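Hypothetical sugar ABC-transporter sugar binding protein (Arthrobacter globiformis, PDB 7BVT) probably serves as the solute-binding component of an ABC transporter, capturing cyclic alpha-maltosyl-1,6-maltose for uptake into the cell. Local coordinates at residues I100-D105 and V301-D306. Residues are numbered along the deposited sequence; the frame is centred on the assembly and turned at random.
Sequences IGTLAD and VFENSD
E303 OE2 takes two water protons and, through them, reaches the backbone of the 100-105 loop. One water stands 2.7 Å from E303 OE2 and accepts from D105 N; the other donates both to OE2 and to L103 O. With chi1 at -161°, CG of E303 points opposite the backbone N and the extended chain passes across A104, with OE2 3.8 Å from A104 CA. The other carboxylate oxygen, E303 OE1, sits 3.6 Å from T102 CG2, a methyl on the exposed margin of the contact.

The backbones also join directly. E303 N donates an almost straight bond of 2.8 Å to T102 O (178° at the hydrogen), and A104 N gives another to V301 O. These two bonds flank L103 and F302, the non-hydrogen-bonded pair of a single, isolated bridge with the antiparallel bonding pattern, their CA atoms 4.5 Å apart.

From that pair the side chains of L103 and F302 run side by side. The leucine methyl CD2 rests over one face of the F302 ring in a CH-pi contact, 3.9 Å from the centroid and displaced toward the rim, while G101 CA meets the ring edge at CE1, 3.9 Å away. Replacing F302 by an alanine removes the ring, and the CD2 methyl of L103 would probably lose its aromatic support and a gap open beside G101 and L74 of helix 70-80. On the A104 side, A104 CB leans on CG1 of V301, a valine also packed against A312 and L316 of helix 306-319.

The bridge thus ties the loop after helix 94-100 to the exit of strand 292-301, the strand that runs antiparallel between 86-90 and 131-136, the reversed strand characteristic of type II periplasmic-binding-protein lobes.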
loop_
_atom_site.group_PDB
_atom_site.type_symbol
_atom_site.label_atom_id
_atom_site.label_comp_id
_atom_site.label_asym_id
_atom_site.label_seq_id
_atom_site.Cartn_x
_atom_site.Cartn_y
_atom_site.Cartn_z
ATOM N N ILE A 100 -8.728 -14.879 -13.483
ATOM C CA ILE A 100 -8.448 -16.329 -13.218
ATOM C C ILE A 100 -9.769 -17.061 -13.028
ATOM O O ILE A 100 -9.938 -18.174 -13.565
ATOM C CB ILE A 100 -7.536 -16.513 -12.011
ATOM C CG1 ILE A 100 -6.174 -15.898 -12.321
ATOM C CG2 ILE A 100 -7.507 -18.017 -11.641
ATOM C CD1 ILE A 100 -5.211 -15.909 -11.194
ATOM N N GLY A 101 -10.680 -16.442 -12.304
ATOM C CA GLY A 101 -11.971 -17.036 -11.979
ATOM C C GLY A 101 -12.977 -15.929 -11.788
ATOM O O GLY A 101 -12.548 -14.847 -11.380
ATOM N N THR A 102 -14.236 -16.195 -12.106
ATOM C CA THR A 102 -15.338 -15.223 -11.996
ATOM C C THR A 102 -15.538 -14.874 -10.523
ATOM O O THR A 102 -15.814 -15.790 -9.685
ATOM C CB THR A 102 -16.670 -15.757 -12.540
ATOM O OG1 THR A 102 -16.448 -16.027 -13.918
ATOM C CG2 THR A 102 -17.807 -14.777 -12.407
ATOM N N LEU A 103 -15.424 -13.591 -10.198
ATOM C CA LEU A 103 -15.608 -13.138 -8.823
ATOM C C LEU A 103 -17.041 -12.661 -8.642
ATOM O O LEU A 103 -17.584 -11.988 -9.539
ATOM C CB LEU A 103 -14.607 -12.035 -8.505
ATOM C CG LEU A 103 -13.139 -12.440 -8.601
ATOM C CD1 LEU A 103 -12.263 -11.222 -8.334
ATOM C CD2 LEU A 103 -12.815 -13.564 -7.620
ATOM N N ALA A 104 -17.619 -13.015 -7.518
ATOM C CA ALA A 104 -18.963 -12.556 -7.120
ATOM C C ALA A 104 -18.970 -11.051 -6.877
ATOM O O ALA A 104 -17.987 -10.474 -6.354
ATOM C CB ALA A 104 -19.479 -13.255 -5.905
ATOM N N ASP A 105 -20.109 -10.434 -7.164
ATOM C CA ASP A 105 -20.299 -9.024 -6.802
ATOM C C ASP A 105 -20.682 -8.931 -5.328
ATOM O O ASP A 105 -21.652 -9.627 -4.872
ATOM C CB ASP A 105 -21.331 -8.420 -7.743
ATOM C CG ASP A 105 -21.513 -6.924 -7.584
ATOM O OD1 ASP A 105 -20.915 -6.284 -6.686
ATOM O OD2 ASP A 105 -22.236 -6.399 -8.469
ATOM N N VAL A 301 -14.512 -13.132 -3.420
ATOM C CA VAL A 301 -15.378 -14.356 -3.358
ATOM C C VAL A 301 -15.487 -14.919 -4.759
ATOM O O VAL A 301 -15.936 -14.201 -5.662
ATOM C CB VAL A 301 -16.748 -14.047 -2.762
ATOM C CG1 VAL A 301 -17.703 -15.233 -2.889
ATOM C CG2 VAL A 301 -16.663 -13.519 -1.356
ATOM N N PHE A 302 -15.039 -16.145 -4.988
ATOM C CA PHE A 302 -15.191 -16.796 -6.298
ATOM C C PHE A 302 -16.660 -17.253 -6.436
ATOM O O PHE A 302 -17.209 -17.849 -5.491
ATOM C CB PHE A 302 -14.245 -17.990 -6.467
ATOM C CG PHE A 302 -12.825 -17.588 -6.727
ATOM C CD1 PHE A 302 -12.453 -17.110 -7.972
ATOM C CD2 PHE A 302 -11.889 -17.600 -5.708
ATOM C CE1 PHE A 302 -11.146 -16.729 -8.208
ATOM C CE2 PHE A 302 -10.582 -17.194 -5.948
ATOM C CZ PHE A 302 -10.233 -16.747 -7.190
ATOM N N GLU A 303 -17.301 -16.942 -7.556
ATOM C CA GLU A 303 -18.753 -17.205 -7.721
ATOM C C GLU A 303 -19.015 -18.702 -7.829
ATOM O O GLU A 303 -18.377 -19.355 -8.642
ATOM C CB GLU A 303 -19.284 -16.536 -8.970
ATOM C CG GLU A 303 -20.789 -16.417 -8.898
ATOM C CD GLU A 303 -21.229 -15.306 -9.808
ATOM O OE1 GLU A 303 -21.032 -15.466 -11.030
ATOM O OE2 GLU A 303 -21.631 -14.257 -9.276
ATOM N N ASN A 304 -19.955 -19.159 -7.010
ATOM C CA ASN A 304 -20.505 -20.529 -6.922
ATOM C C ASN A 304 -22.028 -20.368 -7.056
ATOM O O ASN A 304 -22.439 -19.747 -8.057
ATOM C CB ASN A 304 -19.966 -21.200 -5.655
ATOM C CG ASN A 304 -18.484 -21.528 -5.745
ATOM O OD1 ASN A 304 -17.650 -21.021 -4.970
ATOM N ND2 ASN A 304 -18.163 -22.443 -6.642
ATOM N N SER A 305 -22.840 -20.831 -6.103
ATOM C CA SER A 305 -24.304 -20.544 -6.060
ATOM C C SER A 305 -24.553 -19.233 -5.301
ATOM O O SER A 305 -23.643 -18.810 -4.578
ATOM C CB SER A 305 -25.043 -21.675 -5.427
ATOM O OG SER A 305 -24.806 -21.686 -4.028
ATOM N N ASP A 306 -25.736 -18.615 -5.418
ATOM C CA ASP A 306 -26.032 -17.351 -4.680
ATOM C C ASP A 306 -25.980 -17.657 -3.173
ATOM O O ASP A 306 -25.630 -16.744 -2.433
ATOM C CB ASP A 306 -27.376 -16.700 -5.051
ATOM C CG ASP A 306 -27.545 -16.250 -6.497
ATOM O OD1 ASP A 306 -26.587 -15.732 -7.094
ATOM O OD2 ASP A 306 -28.672 -16.373 -7.004
HETATM O O HOH W 1 -20.144 -12.407 -10.960
HETATM O O HOH W 2 -15.850 -10.928 -4.629
HETATM O O HOH W 3 -22.339 -11.866 -8.208
#